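PDB 4NPR: xyloglucan-specific endo-beta-1,4-glucanase GH12 from Aspergillus niveus, which probably hydrolyses internal beta-1,4-glucosidic linkages of xyloglucan, leaving the products with retained beta configuration. Local coordinates for residues 37-42 and 64-69; 108-113 and 119-124; 221-226 and 231-236. All blocks are in the same frame, centred on the assembly; numbering follows the deposited sequence.

Contact 1 (37-42 and 64-69); sequences GNYILY and SGNTIV. With SO4 (sulfate ion), chain C.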
ATOM      1  N   GLY A  37      16.496   6.480   7.235  1.00 21.95           N
ATOM      2  CA  GLY A  37      15.782   6.971   8.402  1.00 21.77           C
ATOM      3  C   GLY A  37      14.903   5.876   8.961  1.00 19.61           C
ATOM      4  O   GLY A  37      15.371   4.804   9.358  1.00 17.89           O
ATOM      5  N   ASN A  38      13.614   6.141   8.962  1.00 18.70           N
ATOM      6  CA  ASN A  38      12.682   5.188   9.517  1.00 18.40           C
ATOM      7  C   ASN A  38      11.995   4.329   8.513  1.00 16.79           C
ATOM      8  O   ASN A  38      11.026   3.696   8.855  1.00 17.16           O
ATOM      9  CB  ASN A  38      11.669   5.938  10.347  1.00 19.17           C
ATOM     10  CG  ASN A  38      12.318   6.620  11.490  1.00 19.66           C
ATOM     11  OD1 ASN A  38      13.086   6.008  12.235  1.00 19.50           O
ATOM     12  ND2 ASN A  38      12.060   7.899  11.625  1.00 21.10           N
ATOM     13  N   TYR A  39      12.530   4.254   7.303  1.00 16.07           N
ATOM     14  CA  TYR A  39      11.904   3.487   6.235  1.00 16.30           C
ATOM     15  C   TYR A  39      12.877   2.407   5.728  1.00 15.72           C
ATOM     16  O   TYR A  39      14.072   2.505   5.940  1.00 15.64           O
ATOM     17  CB  TYR A  39      11.444   4.419   5.093  1.00 16.40           C
ATOM     18  CG  TYR A  39      10.487   5.528   5.535  1.00 16.92           C
ATOM     19  CD1 TYR A  39       9.120   5.272   5.695  1.00 16.89           C
ATOM     20  CD2 TYR A  39      10.943   6.847   5.814  1.00 17.47           C
ATOM     21  CE1 TYR A  39       8.226   6.260   6.091  1.00 16.45           C
ATOM     22  CE2 TYR A  39      10.039   7.852   6.210  1.00 17.08           C
ATOM     23  CZ  TYR A  39       8.684   7.539   6.351  1.00 16.77           C
ATOM     24  OH  TYR A  39       7.757   8.479   6.745  1.00 17.53           O
ATOM     25  N   ILE A  40      12.330   1.334   5.170  1.00 15.48           N
ATOM     26  CA  ILE A  40      13.049   0.438   4.305  1.00 15.46           C
ATOM     27  C   ILE A  40      12.224   0.467   3.035  1.00 16.10           C
ATOM     28  O   ILE A  40      10.983   0.323   3.066  1.00 16.47           O
ATOM     29  CB  ILE A  40      13.115  -0.985   4.863  1.00 16.71           C
ATOM     30  CG1 ILE A  40      13.967  -1.032   6.144  1.00 17.43           C
ATOM     31  CG2 ILE A  40      13.765  -1.940   3.866  1.00 17.46           C
ATOM     32  CD1 ILE A  40      13.750  -2.285   6.972  1.00 17.45           C
ATOM     33  N   LEU A  41      12.893   0.722   1.925  1.00 15.13           N
ATOM     34  CA  LEU A  41      12.244   0.820   0.646  1.00 15.14           C
ATOM     35  C   LEU A  41      12.550  -0.460  -0.083  1.00 13.98           C
ATOM     36  O   LEU A  41      13.702  -0.843  -0.175  1.00 14.44           O
ATOM     37  CB  LEU A  41      12.782   2.027  -0.117  1.00 15.49           C
ATOM     38  CG  LEU A  41      12.279   2.298  -1.527  1.00 16.32           C
ATOM     39  CD1 LEU A  41      10.847   2.799  -1.517  1.00 17.08           C
ATOM     40  CD2 LEU A  41      13.136   3.371  -2.185  1.00 17.25           C
ATOM     41  N   TYR A  42      11.529  -1.088  -0.637  1.00 13.22           N
ATOM     42  CA  TYR A  42      11.621  -2.446  -1.192  1.00 12.95           C
ATOM     43  C   TYR A  42      11.212  -2.457  -2.637  1.00 12.13           C
ATOM     44  O   TYR A  42      10.282  -1.776  -2.995  1.00 12.49           O
ATOM     45  CB  TYR A  42      10.630  -3.385  -0.494  1.00 13.16           C
ATOM     46  CG  TYR A  42      10.895  -3.703   0.949  1.00 13.49           C
ATOM     47  CD1 TYR A  42      11.735  -4.781   1.300  1.00 13.80           C
ATOM     48  CD2 TYR A  42      10.276  -2.968   1.985  1.00 13.66           C
ATOM     49  CE1 TYR A  42      11.959  -5.114   2.629  1.00 13.68           C
ATOM     50  CE2 TYR A  42      10.503  -3.295   3.330  1.00 13.41           C
ATOM     51  CZ  TYR A  42      11.335  -4.372   3.636  1.00 13.58           C
ATOM     52  OH  TYR A  42      11.591  -4.735   4.926  1.00 13.67           O
ATOM     53  N   SER A  64      14.302  13.568   3.987  1.00 26.71           N
ATOM     54  CA  SER A  64      14.346  14.901   4.499  1.00 27.92           C
ATOM     55  C   SER A  64      13.375  14.926   5.665  1.00 28.00           C
ATOM     56  O   SER A  64      12.142  14.908   5.473  1.00 29.18           O
ATOM     57  CB  SER A  64      13.910  15.838   3.368  1.00 29.60           C
ATOM     58  OG  SER A  64      13.789  17.162   3.814  1.00 30.45           O
ATOM     59  N   GLY A  65      13.929  14.961   6.872  1.00 26.70           N
ATOM     60  CA  GLY A  65      13.153  14.756   8.095  1.00 26.40           C
ATOM     61  C   GLY A  65      12.567  13.366   8.023  1.00 26.44           C
ATOM     62  O   GLY A  65      13.306  12.419   7.766  1.00 25.17           O
ATOM     63  N   ASN A  66      11.242  13.242   8.173  1.00 27.21           N
ATOM     64  CA  ASN A  66      10.587  11.940   7.960  1.00 26.55           C
ATOM     65  C   ASN A  66       9.892  11.788   6.606  1.00 23.43           C
ATOM     66  O   ASN A  66       9.028  10.949   6.471  1.00 22.34           O
ATOM     67  CB  ASN A  66       9.629  11.592   9.096  1.00 28.82           C
ATOM     68  CG  ASN A  66       9.589  10.080   9.362  1.00 31.95           C
ATOM     69  OD1 ASN A  66      10.634   9.387   9.318  1.00 33.26           O
ATOM     70  ND2 ASN A  66       8.390   9.555   9.614  1.00 32.24           N
ATOM     71  N   THR A  67      10.338  12.554   5.607  1.00 20.90           N
ATOM     72  CA  THR A  67       9.787  12.540   4.243  1.00 19.25           C
ATOM     73  C   THR A  67      10.703  11.887   3.209  1.00 17.40           C
ATOM     74  O   THR A  67      11.822  12.332   2.992  1.00 17.76           O
ATOM     75  CB  THR A  67       9.536  13.989   3.801  1.00 19.26           C
ATOM     76  OG1 THR A  67       8.660  14.594   4.745  1.00 19.02           O
ATOM     77  CG2 THR A  67       8.918  14.065   2.418  1.00 19.69           C
ATOM     78  N   ILE A  68      10.210  10.846   2.552  1.00 15.96           N
ATOM     79  CA  ILE A  68      11.014  10.090   1.585  1.00 14.92           C
ATOM     80  C   ILE A  68      10.520  10.406   0.169  1.00 14.69           C
ATOM     81  O   ILE A  68       9.318  10.639  -0.021  1.00 14.76           O
ATOM     82  CB  ILE A  68      11.025   8.576   1.871  1.00 15.34           C
ATOM     83  CG1 ILE A  68      11.919   7.827   0.865  1.00 16.53           C
ATOM     84  CG2 ILE A  68       9.627   7.963   1.834  1.00 15.42           C
ATOM     85  CD1 ILE A  68      12.332   6.432   1.325  1.00 16.44           C
ATOM     86  N   VAL A  69      11.467  10.507  -0.774  1.00 13.48           N
ATOM     87  CA  VAL A  69      11.224  10.766  -2.193  1.00 13.29           C
ATOM     88  C   VAL A  69      11.832   9.586  -2.951  1.00 12.88           C
ATOM     89  O   VAL A  69      13.004   9.255  -2.762  1.00 12.51           O
ATOM     90  CB  VAL A  69      11.901  12.121  -2.620  1.00 13.75           C
ATOM     91  CG1 VAL A  69      11.684  12.470  -4.101  1.00 12.66           C
ATOM     92  CG2 VAL A  69      11.422  13.262  -1.692  1.00 13.72           C
TER
HETATM   93  S   SO4 C 301       5.421  16.130   5.509  1.00 53.97           S
HETATM   94  O1  SO4 C 301       3.996  16.247   5.104  1.00 57.33           O
HETATM   95  O2  SO4 C 301       6.035  15.092   4.638  1.00 49.40           O
HETATM   96  O3  SO4 C 301       6.074  17.454   5.294  1.00 56.22           O
HETATM   97  O4  SO4 C 301       5.544  15.738   6.952  1.00 48.79           O
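Tyr39 and Asn66 meet across the sandwich of a beta-jelly roll: strand 39-42 belongs to one sheet, strand 67-77 to the other, and the second segment opens with the type II' turn Ser64-Thr67 that joins strands 53-64 and 67-77. Polar contacts gather at this turn. Tyr39 OH donates to the backbone oxygen Asn66 O at 2.8 Å, lying in the carbonyl plane with a C=O...O angle of 158°. The same hydroxyl is also bonded to Val240 N, so two backbone groups grip it. Asn38 ND2 gives a second bond, to Asn66 OD1 at 3.1 Å; its N-H points almost straight at the acceptor (162°), yet the donor sits well above the plane of the receiving amide. Asn66 ND2, although near Tyr39 OH, has too poor an angle to count as bonded.

Apolar packing lies deeper. With CG anti to the carbonyl carbon (chi1 -57°), the phenol reaches over the gap, and Ile68 CG2 stands above the centre of one ring face. Tyr39 CD2 and Ile68 CB are 4.3 Å apart. Ile68 is also backed by Phe60 and Tyr238 of its own sheet.

Thr67 turns the other way, its CB directed off from strand 39-42. There it meets a sulfate, probably from the crystallisation liquor, which Ser239 OG also binds: Thr67 OG1 donates to sulfate O2 at 2.7 Å.

Contact 2 (108-113 and 119-124); sequences WKWNYS and ADVAYD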
ATOM      1  N   TRP A 108       1.134  12.132   1.227  1.00 13.49           N
ATOM      2  CA  TRP A 108       1.594  11.383   0.081  1.00 12.97           C
ATOM      3  C   TRP A 108       1.201  12.155  -1.147  1.00 13.18           C
ATOM      4  O   TRP A 108       0.064  12.542  -1.286  1.00 12.61           O
ATOM      5  CB  TRP A 108       0.926   9.994   0.037  1.00 12.69           C
ATOM      6  CG  TRP A 108       1.572   8.941  -0.834  1.00 12.40           C
ATOM      7  CD1 TRP A 108       2.750   9.043  -1.536  1.00 12.80           C
ATOM      8  CD2 TRP A 108       1.132   7.585  -1.006  1.00 11.96           C
ATOM      9  NE1 TRP A 108       3.029   7.853  -2.174  1.00 12.63           N
ATOM     10  CE2 TRP A 108       2.062   6.940  -1.841  1.00 12.02           C
ATOM     11  CE3 TRP A 108       0.050   6.860  -0.523  1.00 12.10           C
ATOM     12  CZ2 TRP A 108       1.928   5.624  -2.218  1.00 11.89           C
ATOM     13  CZ3 TRP A 108      -0.087   5.544  -0.891  1.00 12.00           C
ATOM     14  CH2 TRP A 108       0.851   4.936  -1.732  1.00 12.15           C
ATOM     15  N   LYS A 109       2.173  12.358  -2.025  1.00 13.66           N
ATOM     16  CA  LYS A 109       1.961  12.865  -3.333  1.00 14.50           C
ATOM     17  C   LYS A 109       2.620  11.907  -4.335  1.00 14.84           C
ATOM     18  O   LYS A 109       3.823  11.580  -4.206  1.00 16.27           O
ATOM     19  CB  LYS A 109       2.620  14.247  -3.427  1.00 16.00           C
ATOM     20  CG  LYS A 109       2.730  14.803  -4.850  1.00 17.31           C
ATOM     21  CD  LYS A 109       1.328  14.892  -5.447  1.00 18.62           C
ATOM     22  CE  LYS A 109       1.297  15.774  -6.674  1.00 19.84           C
ATOM     23  NZ  LYS A 109       1.773  14.994  -7.833  1.00 19.28           N
ATOM     24  N   TRP A 110       1.874  11.468  -5.342  1.00 14.41           N
ATOM     25  CA  TRP A 110       2.410  10.561  -6.375  1.00 13.91           C
ATOM     26  C   TRP A 110       1.905  10.887  -7.751  1.00 13.88           C
ATOM     27  O   TRP A 110       0.926  11.618  -7.928  1.00 13.21           O
ATOM     28  CB  TRP A 110       2.073   9.097  -6.088  1.00 13.98           C
ATOM     29  CG  TRP A 110       0.596   8.805  -5.974  1.00 13.37           C
ATOM     30  CD1 TRP A 110      -0.126   8.876  -4.867  1.00 13.10           C
ATOM     31  CD2 TRP A 110      -0.322   8.427  -7.035  1.00 13.20           C
ATOM     32  NE1 TRP A 110      -1.462   8.581  -5.136  1.00 13.87           N
ATOM     33  CE2 TRP A 110      -1.599   8.303  -6.461  1.00 12.88           C
ATOM     34  CE3 TRP A 110      -0.188   8.208  -8.406  1.00 13.18           C
ATOM     35  CZ2 TRP A 110      -2.717   7.907  -7.183  1.00 12.97           C
ATOM     36  CZ3 TRP A 110      -1.347   7.842  -9.146  1.00 12.79           C
ATOM     37  CH2 TRP A 110      -2.577   7.705  -8.527  1.00 12.53           C
ATOM     38  N   ASN A 111       2.592  10.290  -8.714  1.00 15.50           N
ATOM     39  CA  ASN A 111       2.257  10.384 -10.133  1.00 16.92           C
ATOM     40  C   ASN A 111       2.587   9.098 -10.924  1.00 16.07           C
ATOM     41  O   ASN A 111       3.563   8.445 -10.662  1.00 14.23           O
ATOM     42  CB  ASN A 111       2.998  11.572 -10.758  1.00 18.44           C
ATOM     43  CG  ASN A 111       2.514  11.852 -12.147  1.00 21.48           C
ATOM     44  OD1 ASN A 111       1.326  12.202 -12.322  1.00 26.29           O
ATOM     45  ND2 ASN A 111       3.369  11.603 -13.169  1.00 21.46           N
ATOM     46  N   TYR A 112       1.762   8.763 -11.912  1.00 17.00           N
ATOM     47  CA  TYR A 112       2.035   7.636 -12.785  1.00 16.87           C
ATOM     48  C   TYR A 112       2.167   8.123 -14.198  1.00 17.88           C
ATOM     49  O   TYR A 112       1.404   8.983 -14.621  1.00 17.93           O
ATOM     50  CB  TYR A 112       0.912   6.564 -12.724  1.00 16.53           C
ATOM     51  CG  TYR A 112       1.374   5.210 -12.155  1.00 15.81           C
ATOM     52  CD1 TYR A 112       2.388   4.496 -12.752  1.00 14.79           C
ATOM     53  CD2 TYR A 112       0.787   4.670 -11.035  1.00 16.10           C
ATOM     54  CE1 TYR A 112       2.801   3.281 -12.259  1.00 14.88           C
ATOM     55  CE2 TYR A 112       1.183   3.438 -10.525  1.00 16.11           C
ATOM     56  CZ  TYR A 112       2.212   2.745 -11.137  1.00 15.51           C
ATOM     57  OH  TYR A 112       2.643   1.541 -10.616  1.00 14.44           O
ATOM     58  N   SER A 113       3.124   7.567 -14.939  1.00 17.50           N
ATOM     59  CA  SER A 113       3.083   7.710 -16.382  1.00 17.96           C
ATOM     60  C   SER A 113       3.375   6.376 -17.059  1.00 18.10           C
ATOM     61  O   SER A 113       3.914   5.467 -16.440  1.00 17.66           O
ATOM     62  CB  SER A 113       4.052   8.815 -16.855  1.00 18.07           C
ATOM     63  OG  SER A 113       5.394   8.558 -16.455  1.00 18.87           O
ATOM     64  N   ALA A 119      -2.711  -1.281 -12.384  1.00 14.38           N
ATOM     65  CA  ALA A 119      -1.889  -1.093 -11.177  1.00 14.41           C
ATOM     66  C   ALA A 119      -2.745  -0.416 -10.173  1.00 14.64           C
ATOM     67  O   ALA A 119      -3.694   0.266 -10.540  1.00 15.35           O
ATOM     68  CB  ALA A 119      -0.699  -0.196 -11.458  1.00 14.57           C
ATOM     69  N   ASP A 120      -2.433  -0.634  -8.911  1.00 15.36           N
ATOM     70  CA  ASP A 120      -2.974   0.182  -7.827  1.00 15.57           C
ATOM     71  C   ASP A 120      -1.877   0.954  -7.107  1.00 14.23           C
ATOM     72  O   ASP A 120      -0.689   0.640  -7.257  1.00 13.53           O
ATOM     73  CB  ASP A 120      -3.833  -0.637  -6.827  1.00 16.63           C
ATOM     74  CG  ASP A 120      -3.026  -1.597  -5.968  1.00 17.52           C
ATOM     75  OD1 ASP A 120      -2.111  -1.190  -5.218  1.00 20.93           O
ATOM     76  OD2 ASP A 120      -3.344  -2.789  -6.009  1.00 17.90           O
ATOM     77  N   VAL A 121      -2.309   2.006  -6.396  1.00 13.41           N
ATOM     78  CA  VAL A 121      -1.484   2.794  -5.500  1.00 12.80           C
ATOM     79  C   VAL A 121      -2.176   2.748  -4.149  1.00 12.73           C
ATOM     80  O   VAL A 121      -3.313   3.138  -4.027  1.00 12.66           O
ATOM     81  CB  VAL A 121      -1.336   4.263  -5.959  1.00 12.82           C
ATOM     82  CG1 VAL A 121      -0.305   4.992  -5.092  1.00 12.95           C
ATOM     83  CG2 VAL A 121      -0.935   4.337  -7.429  1.00 12.96           C
ATOM     84  N   ALA A 122      -1.463   2.300  -3.122  1.00 13.07           N
ATOM     85  CA  ALA A 122      -2.095   1.800  -1.936  1.00 12.60           C
ATOM     86  C   ALA A 122      -1.157   1.873  -0.746  1.00 12.92           C
ATOM     87  O   ALA A 122       0.067   1.661  -0.890  1.00 12.60           O
ATOM     88  CB  ALA A 122      -2.515   0.360  -2.169  1.00 12.61           C
ATOM     89  N   TYR A 123      -1.752   2.246   0.396  1.00 13.16           N
ATOM     90  CA  TYR A 123      -1.279   1.865   1.701  1.00 14.03           C
ATOM     91  C   TYR A 123      -1.681   0.419   1.920  1.00 16.28           C
ATOM     92  O   TYR A 123      -2.760  -0.007   1.488  1.00 16.07           O
ATOM     93  CB  TYR A 123      -1.894   2.664   2.850  1.00 13.25           C
ATOM     94  CG  TYR A 123      -1.623   4.125   2.848  1.00 12.63           C
ATOM     95  CD1 TYR A 123      -2.406   5.001   2.083  1.00 13.09           C
ATOM     96  CD2 TYR A 123      -0.615   4.652   3.607  1.00 12.32           C
ATOM     97  CE1 TYR A 123      -2.160   6.366   2.075  1.00 12.86           C
ATOM     98  CE2 TYR A 123      -0.370   6.014   3.634  1.00 12.46           C
ATOM     99  CZ  TYR A 123      -1.127   6.875   2.852  1.00 12.90           C
ATOM    100  OH  TYR A 123      -0.883   8.253   2.890  1.00 13.30           O
ATOM    101  N   ASP A 124      -0.785  -0.300   2.612  1.00 19.08           N
ATOM    102  CA  ASP A 124      -0.980  -1.634   3.114  1.00 20.70           C
ATOM    103  C   ASP A 124      -0.577  -1.702   4.598  1.00 19.94           C
ATOM    104  O   ASP A 124       0.592  -1.604   4.930  1.00 21.60           O
ATOM    105  CB  ASP A 124      -0.119  -2.569   2.298  1.00 23.67           C
ATOM    106  CG  ASP A 124      -0.762  -3.905   2.088  1.00 27.31           C
ATOM    107  OD1 ASP A 124      -1.917  -4.090   2.531  1.00 31.83           O
ATOM    108  OD2 ASP A 124      -0.120  -4.770   1.462  1.00 32.35           O
TER
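Trp108 packs against Val121, Ala122 and Tyr123 in the middle of the jelly-roll sandwich, where strands 105-113 and 117-128 face each other from opposite sheets. The short segments run antiparallel at 169°, and their axes come no closer than 9.9 Å, a separation filled by side chains rather than bridged by backbone bonds.

At the start of the first segment, the indole of Trp108 presents its six-membered edge to the face of Tyr123 in a T-shaped pair, with centroids 4.9 Å apart and planes at 76°. Trp108 CE3 makes the closest approach, 3.4 Å from Tyr123 CE1. The far corner of the same indole, CH2, comes edge-on to the backbone oxygen Ala122 O at 3.5 Å. Tyr123 OH finds its polar partner outside both segments, in Ser106 OG.

Two residues on, Trp110 turns a face to the opposite sheet. Its CG lies between the backbone N and the carbonyl carbon (chi1 58°), and Val121 CG1 sits 3.7 Å from the centroid of the five-membered ring, almost on its normal: a CH-pi contact. Because Val121 CG1 also touches Trp108 CH2, at 3.6 Å, this one methyl meets both indoles, lying over the face of Trp110 and beside the far corner of Trp108.

Tyr112 ends the walk. Its hydroxyl is bonded to Thr223 OG1 and Trp74 NE1, which fix the far end of the ring between the sheets. Val121 CG2 meets the ring at its edge, 3.9 Å from Tyr112 CE2, and Ala119 CB lies the same 3.9 Å from Tyr112 OH.

Contact 3 (221-226 and 231-236); sequences AGTEPF and AVFTVS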
ATOM      1  N   ALA A 221       3.534   1.854   2.085  1.00 12.86           N
ATOM      2  CA  ALA A 221       2.862   2.573   0.989  1.00 12.36           C
ATOM      3  C   ALA A 221       3.664   2.424  -0.342  1.00 11.26           C
ATOM      4  O   ALA A 221       4.877   2.666  -0.369  1.00 10.16           O
ATOM      5  CB  ALA A 221       2.643   4.038   1.347  1.00 12.15           C
ATOM      6  N   GLY A 222       2.970   1.968  -1.401  1.00 10.24           N
ATOM      7  CA  GLY A 222       3.572   1.758  -2.699  1.00  9.62           C
ATOM      8  C   GLY A 222       2.562   1.519  -3.818  1.00  9.58           C
ATOM      9  O   GLY A 222       1.420   2.006  -3.777  1.00  8.82           O
ATOM     10  N   THR A 223       2.983   0.756  -4.823  1.00  9.61           N
ATOM     11  CA  THR A 223       2.112   0.456  -5.934  1.00 10.30           C
ATOM     12  C   THR A 223       2.155  -1.041  -6.269  1.00 10.92           C
ATOM     13  O   THR A 223       3.216  -1.657  -6.162  1.00 10.47           O
ATOM     14  CB  THR A 223       2.496   1.293  -7.180  1.00 10.08           C
ATOM     15  OG1 THR A 223       1.672   0.927  -8.307  1.00 10.03           O
ATOM     16  CG2 THR A 223       3.914   1.085  -7.512  1.00  9.92           C
ATOM     17  N   GLU A 224       1.002  -1.603  -6.673  1.00 11.78           N
ATOM     18  CA  GLU A 224       0.904  -3.017  -7.132  1.00 12.96           C
ATOM     19  C   GLU A 224       0.528  -3.038  -8.596  1.00 12.63           C
ATOM     20  O   GLU A 224      -0.622  -2.769  -8.949  1.00 13.18           O
ATOM     21  CB  GLU A 224      -0.174  -3.822  -6.372  1.00 13.75           C
ATOM     22  CG  GLU A 224       0.181  -4.209  -4.960  1.00 15.23           C
ATOM     23  CD  GLU A 224      -0.983  -4.932  -4.229  1.00 17.30           C
ATOM     24  OE1 GLU A 224      -2.152  -4.563  -4.481  1.00 18.74           O
ATOM     25  OE2 GLU A 224      -0.733  -5.824  -3.359  1.00 16.02           O
ATOM     26  N   PRO A 225       1.482  -3.346  -9.455  1.00 12.34           N
ATOM     27  CA  PRO A 225       1.184  -3.419 -10.871  1.00 12.58           C
ATOM     28  C   PRO A 225       0.721  -4.802 -11.367  1.00 12.88           C
ATOM     29  O   PRO A 225       1.203  -5.835 -10.883  1.00 13.17           O
ATOM     30  CB  PRO A 225       2.513  -3.049 -11.498  1.00 13.03           C
ATOM     31  CG  PRO A 225       3.519  -3.585 -10.563  1.00 13.16           C
ATOM     32  CD  PRO A 225       2.932  -3.328  -9.195  1.00 12.91           C
ATOM     33  N   PHE A 226      -0.188  -4.803 -12.346  1.00 12.96           N
ATOM     34  CA  PHE A 226      -0.627  -6.028 -13.011  1.00 13.68           C
ATOM     35  C   PHE A 226      -0.003  -6.131 -14.423  1.00 14.04           C
ATOM     36  O   PHE A 226       0.547  -7.152 -14.784  1.00 13.81           O
ATOM     37  CB  PHE A 226      -2.149  -6.106 -13.033  1.00 13.42           C
ATOM     38  CG  PHE A 226      -2.804  -6.132 -11.636  1.00 14.19           C
ATOM     39  CD1 PHE A 226      -2.893  -4.980 -10.843  1.00 14.49           C
ATOM     40  CD2 PHE A 226      -3.393  -7.289 -11.141  1.00 14.66           C
ATOM     41  CE1 PHE A 226      -3.546  -4.993  -9.601  1.00 14.57           C
ATOM     42  CE2 PHE A 226      -4.021  -7.318  -9.884  1.00 14.68           C
ATOM     43  CZ  PHE A 226      -4.107  -6.166  -9.120  1.00 14.57           C
ATOM     44  N   ALA A 231       6.183   2.187 -17.394  1.00 17.79           N
ATOM     45  CA  ALA A 231       5.527   2.832 -16.292  1.00 15.84           C
ATOM     46  C   ALA A 231       6.583   3.426 -15.427  1.00 14.81           C
ATOM     47  O   ALA A 231       7.699   2.907 -15.312  1.00 13.79           O
ATOM     48  CB  ALA A 231       4.684   1.860 -15.503  1.00 16.13           C
ATOM     49  N   VAL A 232       6.219   4.557 -14.849  1.00 14.25           N
ATOM     50  CA  VAL A 232       7.058   5.273 -13.918  1.00 13.74           C
ATOM     51  C   VAL A 232       6.099   5.749 -12.862  1.00 13.49           C
ATOM     52  O   VAL A 232       5.132   6.443 -13.162  1.00 14.39           O
ATOM     53  CB  VAL A 232       7.784   6.471 -14.560  1.00 13.73           C
ATOM     54  CG1 VAL A 232       8.768   7.084 -13.557  1.00 13.75           C
ATOM     55  CG2 VAL A 232       8.522   6.062 -15.831  1.00 13.33           C
ATOM     56  N   PHE A 233       6.325   5.280 -11.647  1.00 13.10           N
ATOM     57  CA  PHE A 233       5.585   5.699 -10.479  1.00 12.16           C
ATOM     58  C   PHE A 233       6.555   6.549  -9.642  1.00 11.76           C
ATOM     59  O   PHE A 233       7.593   6.076  -9.213  1.00 11.28           O
ATOM     60  CB  PHE A 233       5.092   4.486  -9.707  1.00 11.70           C
ATOM     61  CG  PHE A 233       4.472   4.822  -8.385  1.00 11.97           C
ATOM     62  CD1 PHE A 233       3.275   5.529  -8.323  1.00 11.84           C
ATOM     63  CD2 PHE A 233       5.077   4.437  -7.202  1.00 12.29           C
ATOM     64  CE1 PHE A 233       2.700   5.831  -7.124  1.00 11.83           C
ATOM     65  CE2 PHE A 233       4.478   4.715  -5.979  1.00 12.08           C
ATOM     66  CZ  PHE A 233       3.296   5.404  -5.946  1.00 12.14           C
ATOM     67  N   THR A 234       6.177   7.803  -9.453  1.00 11.68           N
ATOM     68  CA  THR A 234       6.989   8.857  -8.910  1.00 11.82           C
ATOM     69  C   THR A 234       6.293   9.264  -7.635  1.00 11.84           C
ATOM     70  O   THR A 234       5.167   9.760  -7.655  1.00 11.07           O
ATOM     71  CB  THR A 234       6.999  10.087  -9.859  1.00 12.10           C
ATOM     72  OG1 THR A 234       7.466   9.689 -11.148  1.00 13.99           O
ATOM     73  CG2 THR A 234       7.893  11.179  -9.366  1.00 11.90           C
ATOM     74  N   VAL A 235       6.975   9.041  -6.528  1.00 12.35           N
ATOM     75  CA  VAL A 235       6.535   9.511  -5.217  1.00 13.07           C
ATOM     76  C   VAL A 235       7.356  10.739  -4.866  1.00 13.67           C
ATOM     77  O   VAL A 235       8.504  10.617  -4.524  1.00 14.28           O
ATOM     78  CB  VAL A 235       6.737   8.412  -4.169  1.00 12.62           C
ATOM     79  CG1 VAL A 235       6.525   8.932  -2.768  1.00 12.98           C
ATOM     80  CG2 VAL A 235       5.819   7.246  -4.485  1.00 12.61           C
ATOM     81  N   SER A 236       6.785  11.926  -4.962  1.00 14.87           N
ATOM     82  CA  SER A 236       7.608  13.111  -4.836  1.00 15.86           C
ATOM     83  C   SER A 236       7.683  13.556  -3.366  1.00 16.94           C
ATOM     84  O   SER A 236       8.568  14.321  -2.986  1.00 18.49           O
ATOM     85  CB  SER A 236       7.201  14.195  -5.858  1.00 15.74           C
ATOM     86  OG  SER A 236       5.885  14.588  -5.667  1.00 17.23           O
TER
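Thr223 lies against one face of the Phe233 ring, and this CH-pi contact makes up most of a small interface that buries 118 Å² over both segments. The evidence is direct: Thr223 CB is 4.1 Å from the centroid of the Phe233 ring and only 11° off its normal. The methyl comes nearer still at one side, with Thr223 CG2 3.6 Å from Phe233 CD2. Gly222 adds a lighter touch from its backbone, its C atom 4.3 Å from Phe233 CE2.

The rotamer of Thr223 separates its two functions. OG1 is anti to the backbone N (chi1 177°) and is hydrogen-bonded to Asp120 O on the neighbouring strand of its own sheet, so the buried hydroxyl is satisfied while CG2 is left to meet the phenyl ring. Phe233 is in turn packed against Val121 and the ring of Tyr112.

Beyond this pair the segments hardly interact. Even at Thr223 and Phe233 the CA atoms are 7.8 Å apart, and the backbones bond within their own sheets: Gly222 with Ala122, Thr223 with Ala87 and, on the other side, Thr234 with Asn111. On the outer side of the second segment, Val232 and Thr234 are partly exposed and Ser236, where the chain turns a corner, is exposed; Glu224 of the first segment is likewise partly exposed. Consecutive strands 215-226 and 231-240 thus lie in different sheets, joined by a short connection and packed through inward residues, as befits the beta-jelly roll of glycoside hydrolase family 12.

Overall arrangement
All three contacts join the same two sheets of the jelly roll. Contacts 2 and 3 share one core region, with centres about 5 Å apart; they touch where Thr223 OG1 lies 2.6 Å from Tyr112 OH and where Trp110 CB lies 3.5 Å from Phe233 CE1. Contact 1, its centre about 16 Å from each of the others, touches contact 3 through Val69 CG2 and Ser236 O (3.3 Å) but not contact 2. From the family fold, the sheet holding strands 117-128 and 215-226 probably lines the substrate cleft; there Asp120 directs its CB away from segment 108-113, and its OD2 lies close to Glu224 OE1. The sulfate at contact 1 probably does not mark the active site.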